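PDB 6ULY: amino acid adenylation domain-containing protein, which probably selects a keto acid for a nonribosomal depsipeptide synthetase and activates it with ATP as the keto acyl adenylate. Local coordinates for residues S173-L178 and V189-R194; M333-S338 and T416-Y421. All coordinates share one frame; numbering follows the deposited sequence.

Contact 1. Residues S173-L178 and V189-R194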
loop_
_atom_site.group_PDB
_atom_site.type_symbol
_atom_site.label_atom_id
_atom_site.label_comp_id
_atom_site.label_asym_id
_atom_site.label_seq_id
_atom_site.Cartn_x
_atom_site.Cartn_y
_atom_site.Cartn_z
ATOM N N SER A 173 -23.425 13.784 2.716
ATOM C CA SER A 173 -22.804 12.745 1.906
ATOM C C SER A 173 -23.846 12.097 1.002
ATOM O O SER A 173 -24.928 11.717 1.458
ATOM C CB SER A 173 -22.161 11.693 2.805
ATOM O OG SER A 173 -21.093 12.249 3.547
ATOM N N VAL A 174 -23.522 11.966 -0.281
ATOM C CA VAL A 174 -24.460 11.435 -1.261
ATOM C C VAL A 174 -24.140 9.988 -1.624
ATOM O O VAL A 174 -25.054 9.196 -1.855
ATOM C CB VAL A 174 -24.497 12.334 -2.518
ATOM C CG1 VAL A 174 -23.167 12.292 -3.261
ATOM C CG2 VAL A 174 -25.661 11.932 -3.430
ATOM N N PHE A 175 -22.859 9.619 -1.679
ATOM C CA PHE A 175 -22.498 8.213 -1.828
ATOM C C PHE A 175 -21.028 8.013 -1.485
ATOM O O PHE A 175 -20.227 8.951 -1.503
ATOM C CB PHE A 175 -22.786 7.687 -3.246
ATOM C CG PHE A 175 -21.963 8.335 -4.329
ATOM C CD1 PHE A 175 -20.666 7.919 -4.585
ATOM C CD2 PHE A 175 -22.500 9.337 -5.116
ATOM C CE1 PHE A 175 -19.913 8.512 -5.584
ATOM C CE2 PHE A 175 -21.755 9.933 -6.116
ATOM C CZ PHE A 175 -20.458 9.515 -6.352
ATOM N N PHE A 176 -20.699 6.767 -1.157
ATOM C CA PHE A 176 -19.330 6.286 -1.103
ATOM C C PHE A 176 -18.965 5.620 -2.425
ATOM O O PHE A 176 -19.824 5.100 -3.137
ATOM C CB PHE A 176 -19.149 5.271 0.027
ATOM C CG PHE A 176 -19.388 5.828 1.397
ATOM C CD1 PHE A 176 -18.449 6.646 1.999
ATOM C CD2 PHE A 176 -20.539 5.510 2.095
ATOM C CE1 PHE A 176 -18.660 7.151 3.267
ATOM C CE2 PHE A 176 -20.759 6.010 3.360
ATOM C CZ PHE A 176 -19.813 6.834 3.951
ATOM N N ILE A 177 -17.674 5.623 -2.742
ATOM C CA ILE A 177 -17.174 4.886 -3.896
ATOM C C ILE A 177 -15.775 4.387 -3.573
ATOM O O ILE A 177 -14.963 5.104 -2.978
ATOM C CB ILE A 177 -17.198 5.736 -5.187
ATOM C CG1 ILE A 177 -16.696 4.906 -6.375
ATOM C CG2 ILE A 177 -16.370 6.993 -5.033
ATOM C CD1 ILE A 177 -17.134 5.443 -7.735
ATOM N N LEU A 178 -15.505 3.147 -3.959
ATOM C CA LEU A 178 -14.258 2.484 -3.618
ATOM C C LEU A 178 -13.227 2.682 -4.719
ATOM O O LEU A 178 -13.560 2.682 -5.907
ATOM C CB LEU A 178 -14.505 0.997 -3.376
ATOM C CG LEU A 178 -14.799 0.601 -1.925
ATOM C CD1 LEU A 178 -15.737 1.569 -1.222
ATOM C CD2 LEU A 178 -15.384 -0.804 -1.893
ATOM N N VAL A 189 -14.056 6.515 -0.778
ATOM C CA VAL A 189 -14.211 7.917 -1.146
ATOM C C VAL A 189 -15.624 8.360 -0.796
ATOM O O VAL A 189 -16.606 7.815 -1.313
ATOM C CB VAL A 189 -13.904 8.124 -2.635
ATOM C CG1 VAL A 189 -14.146 9.571 -3.056
ATOM C CG2 VAL A 189 -12.456 7.711 -2.934
ATOM N N GLU A 190 -15.735 9.347 0.090
ATOM C CA GLU A 190 -17.022 9.866 0.535
ATOM C C GLU A 190 -17.279 11.210 -0.136
ATOM O O GLU A 190 -16.492 12.147 0.022
ATOM C CB GLU A 190 -17.057 10.004 2.058
ATOM C CG GLU A 190 -18.368 10.564 2.597
ATOM C CD GLU A 190 -18.454 10.524 4.112
ATOM O OE1 GLU A 190 -19.587 10.452 4.632
ATOM O OE2 GLU A 190 -17.398 10.563 4.781
ATOM N N HIS A 191 -18.379 11.302 -0.879
ATOM C CA HIS A 191 -18.719 12.499 -1.630
ATOM C C HIS A 191 -20.000 13.117 -1.096
ATOM O O HIS A 191 -20.811 12.460 -0.441
ATOM C CB HIS A 191 -18.886 12.192 -3.122
ATOM C CG HIS A 191 -17.611 12.278 -3.899
ATOM N ND1 HIS A 191 -16.973 13.473 -4.149
ATOM C CD2 HIS A 191 -16.859 11.319 -4.488
ATOM C CE1 HIS A 191 -15.877 13.246 -4.850
ATOM N NE2 HIS A 191 -15.786 11.947 -5.071
ATOM N N SER A 192 -20.171 14.396 -1.397
ATOM C CA SER A 192 -21.372 15.135 -1.052
ATOM C C SER A 192 -22.115 15.518 -2.325
ATOM O O SER A 192 -21.586 15.422 -3.436
ATOM C CB SER A 192 -21.016 16.386 -0.243
ATOM O OG SER A 192 -20.397 17.346 -1.082
ATOM N N HIS A 193 -23.363 15.960 -2.155
ATOM C CA HIS A 193 -24.103 16.497 -3.292
ATOM C C HIS A 193 -23.337 17.643 -3.942
ATOM O O HIS A 193 -23.308 17.765 -5.174
ATOM C CB HIS A 193 -25.488 16.982 -2.854
ATOM C CG HIS A 193 -26.329 15.931 -2.199
ATOM N ND1 HIS A 193 -27.252 15.176 -2.890
ATOM C CD2 HIS A 193 -26.404 15.528 -0.908
ATOM C CE1 HIS A 193 -27.848 14.342 -2.058
ATOM N NE2 HIS A 193 -27.355 14.538 -0.847
ATOM N N ARG A 194 -22.705 18.490 -3.124
ATOM C CA ARG A 194 -22.037 19.681 -3.638
ATOM C C ARG A 194 -20.842 19.315 -4.510
ATOM O O ARG A 194 -20.671 19.862 -5.605
ATOM C CB ARG A 194 -21.598 20.573 -2.474
ATOM C CG ARG A 194 -21.121 21.954 -2.898
ATOM C CD ARG A 194 -20.539 22.750 -1.739
ATOM N NE ARG A 194 -21.489 22.943 -0.646
ATOM C CZ ARG A 194 -22.453 23.861 -0.636
ATOM N NH1 ARG A 194 -22.615 24.678 -1.669
ATOM N NH2 ARG A 194 -23.263 23.958 0.411
#
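Glu190 leans along Phe176 and ends on Ser173, so one side chain ties together two residues of the facing strand. Glu190 CB starts 3.5 Å from Phe176 CE1, close to CD1 as well. CG lies anti to the backbone N (chi1 179°) and carries the chain onward beside the ring, within reach of Ser173 OG as well. CD stays 3.5 Å from Phe176 CE1, the carboxylate turned 36° from the ring plane. At the tip, OE1 accepts a 2.6 Å hydrogen bond from Ser173 OG, which comes in from above the carboxylate plane. Ser173 OG is also bonded to Lys419 NZ, whose positive charge could help to steady the carboxylate through the serine.

The backbones form an antiparallel ladder, in which Ile177 N gives its hydrogen to Val189 O at 2.8 Å and Val189 N returns one to Ile177 O. On the side of the sheet away from Glu190, Ile177 CG2 packs on Val189 CB at 3.6 Å. Where the second strand gives way to helix 193-207, Val174 CG2 makes a CH-pi contact over one face of the His193 ring, 3.8 Å from its centroid.

This is a beta hairpin inside a mixed sheet: strand 94-97 runs parallel to 173-178 on the flank opposite 188-192, strand 420-421 borders 188-192, and helix 193-207, N-capped by Ser192, sets Val196 against Val174, Phe175 and His191.

Contact 2. Residues M333-S338 and T416-Y421. With QA7 (5'-O-{(S)-hydroxy[(4-methyl-2-oxopentanoyl)oxy]phosphoryl}adenosine), chain C.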
loop_
_atom_site.group_PDB
_atom_site.type_symbol
_atom_site.label_atom_id
_atom_site.label_comp_id
_atom_site.label_asym_id
_atom_site.label_seq_id
_atom_site.Cartn_x
_atom_site.Cartn_y
_atom_site.Cartn_z
ATOM N N MET A 333 -10.429 11.537 -11.296
ATOM C CA MET A 333 -10.273 10.565 -10.227
ATOM C C MET A 333 -11.574 10.499 -9.449
ATOM O O MET A 333 -12.329 11.471 -9.394
ATOM C CB MET A 333 -9.123 10.924 -9.269
ATOM C CG MET A 333 -7.825 11.347 -9.943
ATOM S SD MET A 333 -6.556 11.862 -8.757
ATOM C CE MET A 333 -6.316 10.335 -7.844
ATOM N N SER A 334 -11.825 9.344 -8.836
ATOM C CA SER A 334 -12.992 9.227 -7.972
ATOM C C SER A 334 -12.963 10.291 -6.881
ATOM O O SER A 334 -14.009 10.837 -6.510
ATOM C CB SER A 334 -13.055 7.826 -7.365
ATOM O OG SER A 334 -12.010 7.641 -6.432
ATOM N N GLU A 335 -11.767 10.621 -6.375
ATOM C CA GLU A 335 -11.642 11.592 -5.292
ATOM C C GLU A 335 -12.040 13.001 -5.713
ATOM O O GLU A 335 -12.295 13.841 -4.842
ATOM C CB GLU A 335 -10.205 11.625 -4.759
ATOM C CG GLU A 335 -9.780 10.376 -4.013
ATOM C CD GLU A 335 -9.158 9.329 -4.916
ATOM O OE1 GLU A 335 -9.432 9.343 -6.137
ATOM O OE2 GLU A 335 -8.390 8.493 -4.401
ATOM N N ILE A 336 -12.097 13.279 -7.015
ATOM C CA ILE A 336 -12.452 14.608 -7.503
ATOM C C ILE A 336 -13.688 14.517 -8.394
ATOM O O ILE A 336 -13.905 15.365 -9.269
ATOM C CB ILE A 336 -11.262 15.258 -8.237
ATOM C CG1 ILE A 336 -10.809 14.391 -9.414
ATOM C CG2 ILE A 336 -10.083 15.472 -7.273
ATOM C CD1 ILE A 336 -9.606 14.938 -10.149
ATOM N N SER A 337 -14.508 13.482 -8.172
ATOM C CA SER A 337 -15.831 13.345 -8.785
ATOM C C SER A 337 -15.773 13.112 -10.294
ATOM O O SER A 337 -16.674 13.535 -11.022
ATOM C CB SER A 337 -16.707 14.567 -8.488
ATOM O OG SER A 337 -16.913 14.714 -7.096
ATOM N N SER A 338 -14.731 12.422 -10.761
ATOM C CA SER A 338 -14.567 12.009 -12.156
ATOM C C SER A 338 -13.740 13.048 -12.912
ATOM O O SER A 338 -12.762 13.572 -12.367
ATOM C CB SER A 338 -15.927 11.734 -12.834
ATOM O OG SER A 338 -16.542 12.890 -13.383
ATOM N N THR A 416 -14.939 20.067 -6.429
ATOM C CA THR A 416 -15.369 18.708 -6.729
ATOM C C THR A 416 -14.695 17.669 -5.845
ATOM O O THR A 416 -14.943 16.472 -6.017
ATOM C CB THR A 416 -15.088 18.374 -8.198
ATOM O OG1 THR A 416 -13.681 18.187 -8.387
ATOM C CG2 THR A 416 -15.564 19.487 -9.113
ATOM N N THR A 417 -13.853 18.098 -4.908
ATOM C CA THR A 417 -13.073 17.160 -4.115
ATOM C C THR A 417 -13.955 16.454 -3.090
ATOM O O THR A 417 -14.867 17.048 -2.511
ATOM C CB THR A 417 -11.926 17.893 -3.415
ATOM O OG1 THR A 417 -11.040 18.446 -4.398
ATOM C CG2 THR A 417 -11.144 16.949 -2.527
ATOM N N MET A 418 -13.673 15.171 -2.879
ATOM C CA MET A 418 -14.380 14.378 -1.885
ATOM C C MET A 418 -14.274 15.009 -0.499
ATOM O O MET A 418 -13.394 15.829 -0.222
ATOM C CB MET A 418 -13.790 12.968 -1.828
ATOM C CG MET A 418 -12.301 12.963 -1.509
ATOM S SD MET A 418 -11.651 11.352 -1.029
ATOM C CE MET A 418 -9.944 11.774 -0.713
ATOM N N LYS A 419 -15.179 14.592 0.393
ATOM C CA LYS A 419 -15.000 14.903 1.805
ATOM C C LYS A 419 -13.735 14.253 2.351
ATOM O O LYS A 419 -13.118 14.777 3.284
ATOM C CB LYS A 419 -16.200 14.429 2.625
ATOM C CG LYS A 419 -17.509 15.128 2.332
ATOM C CD LYS A 419 -18.530 14.765 3.399
ATOM C CE LYS A 419 -19.903 15.322 3.085
ATOM N NZ LYS A 419 -20.882 15.000 4.160
ATOM N N GLY A 420 -13.346 13.111 1.791
ATOM C CA GLY A 420 -12.186 12.379 2.254
ATOM C C GLY A 420 -12.437 10.887 2.276
ATOM O O GLY A 420 -13.572 10.435 2.070
ATOM N N TYR A 421 -11.380 10.112 2.497
ATOM C CA TYR A 421 -11.532 8.679 2.680
ATOM C C TYR A 421 -12.200 8.399 4.020
ATOM O O TYR A 421 -11.845 8.985 5.046
ATOM C CB TYR A 421 -10.176 7.981 2.617
ATOM C CG TYR A 421 -9.399 8.237 1.349
ATOM C CD1 TYR A 421 -9.892 7.832 0.113
ATOM C CD2 TYR A 421 -8.161 8.868 1.388
ATOM C CE1 TYR A 421 -9.180 8.058 -1.046
ATOM C CE2 TYR A 421 -7.442 9.096 0.234
ATOM C CZ TYR A 421 -7.956 8.692 -0.979
ATOM O OH TYR A 421 -7.238 8.921 -2.127
HETATM C C01 QA7 C . -12.172 10.617 -17.036
HETATM C C02 QA7 C . -12.618 9.547 -16.113
HETATM C C03 QA7 C . -13.918 9.931 -15.461
HETATM C C04 QA7 C . -11.442 9.277 -15.231
HETATM C C05 QA7 C . -11.696 9.025 -13.778
HETATM C C06 QA7 C . -11.110 7.812 -13.135
HETATM C C10 QA7 C . -8.119 7.630 -11.381
HETATM C C11 QA7 C . -6.844 7.419 -11.850
HETATM C C12 QA7 C . -6.076 8.804 -11.939
HETATM C C13 QA7 C . -5.262 8.637 -12.838
HETATM C C14 QA7 C . -5.895 7.519 -13.868
HETATM C C16 QA7 C . -7.493 8.639 -15.232
HETATM C C18 QA7 C . -6.347 9.113 -16.965
HETATM C C19 QA7 C . -5.814 9.520 -18.185
HETATM C C21 QA7 C . -3.829 8.679 -17.610
HETATM C C23 QA7 C . -5.545 8.481 -16.114
HETATM N N15 QA7 C . -6.292 8.185 -15.043
HETATM N N17 QA7 C . -7.548 9.209 -16.399
HETATM N N20 QA7 C . -4.575 9.292 -18.454
HETATM N N22 QA7 C . -4.268 8.274 -16.473
HETATM N N24 QA7 C . -6.634 10.195 -19.096
HETATM O O07 QA7 C . -11.193 7.586 -11.807
HETATM O O09 QA7 C . -8.828 6.456 -11.245
HETATM O O25 QA7 C . -6.865 6.982 -13.281
HETATM O O26 QA7 C . -4.010 8.040 -12.448
HETATM O O27 QA7 C . -5.451 9.314 -10.669
HETATM O O28 QA7 C . -11.071 5.326 -11.023
HETATM O O29 QA7 C . -10.478 6.941 -9.598
HETATM O O30 QA7 C . -10.583 7.066 -13.795
HETATM O O31 QA7 C . -12.291 9.778 -13.173
HETATM P P08 QA7 C . -10.366 6.549 -10.936
#
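Glu335, in a short turn between strands 327-333 and 338-342, meets Met418 and Tyr421 of 416-421; Met333 and Ser334 before it face the bound keto acyl adenylate. Met333 lays CG and CE against the ribose hydroxyl O27 of the adenylate, and Ser334 N donates a nearly straight hydrogen bond of 2.9 Å to the phosphate oxygen O29. Glu335 O accepts from Met418 N at 2.7 Å, while the Glu335 side chain bends at chi2 (90°) to bring OE2 to Tyr421 OH, 2.6 Å away, on the anti side of a carboxylate turned 78° from the phenol ring. Met418 CE lies over the face of that ring and also packs on Glu335 CG at 3.6 Å. Ile336 O takes a hydrogen bond of 3.0 Å from Thr416 OG1, which approaches above the carbonyl plane. Ser337 and Ser338, both facing Met333, form a G1 beta bulge, and Ser338 CA approaches the keto oxygen O31 of the ligand at 3.3 Å.

Met333-Ser334-Glu335 probably belongs to the A5 core motif of adenylation domains. Tyr421 OH and Ser334 OG, the latter from above the plane, fix the rotation of the buried carboxylate, and polar bonds largely anchor the phosphate-binding turn to 416-421.

Overall arrangement
Contacts 1 and 2 are both buried and sit side by side, their centres about 8 Å apart, and they share a sheet, since strand 420-421 borders strand 188-192. Contact 1 is regular hairpin pairing, backbone bonds, with Phe176 beside Glu190 on one face and Phe175, Ile177, Val189 and His191 on the other. Contact 2 joins a loop to a distant part of the sequence through side-chain hydroxyls, a carboxylate and a single backbone bond, and holds part of the adenylate pocket directly. They are joined by Glu190 O with Lys419 N, and by a probable hydrogen bond from His191 NE2 to Ser334 O, which puts contact 1 in the second shell behind the phosphate-binding turn.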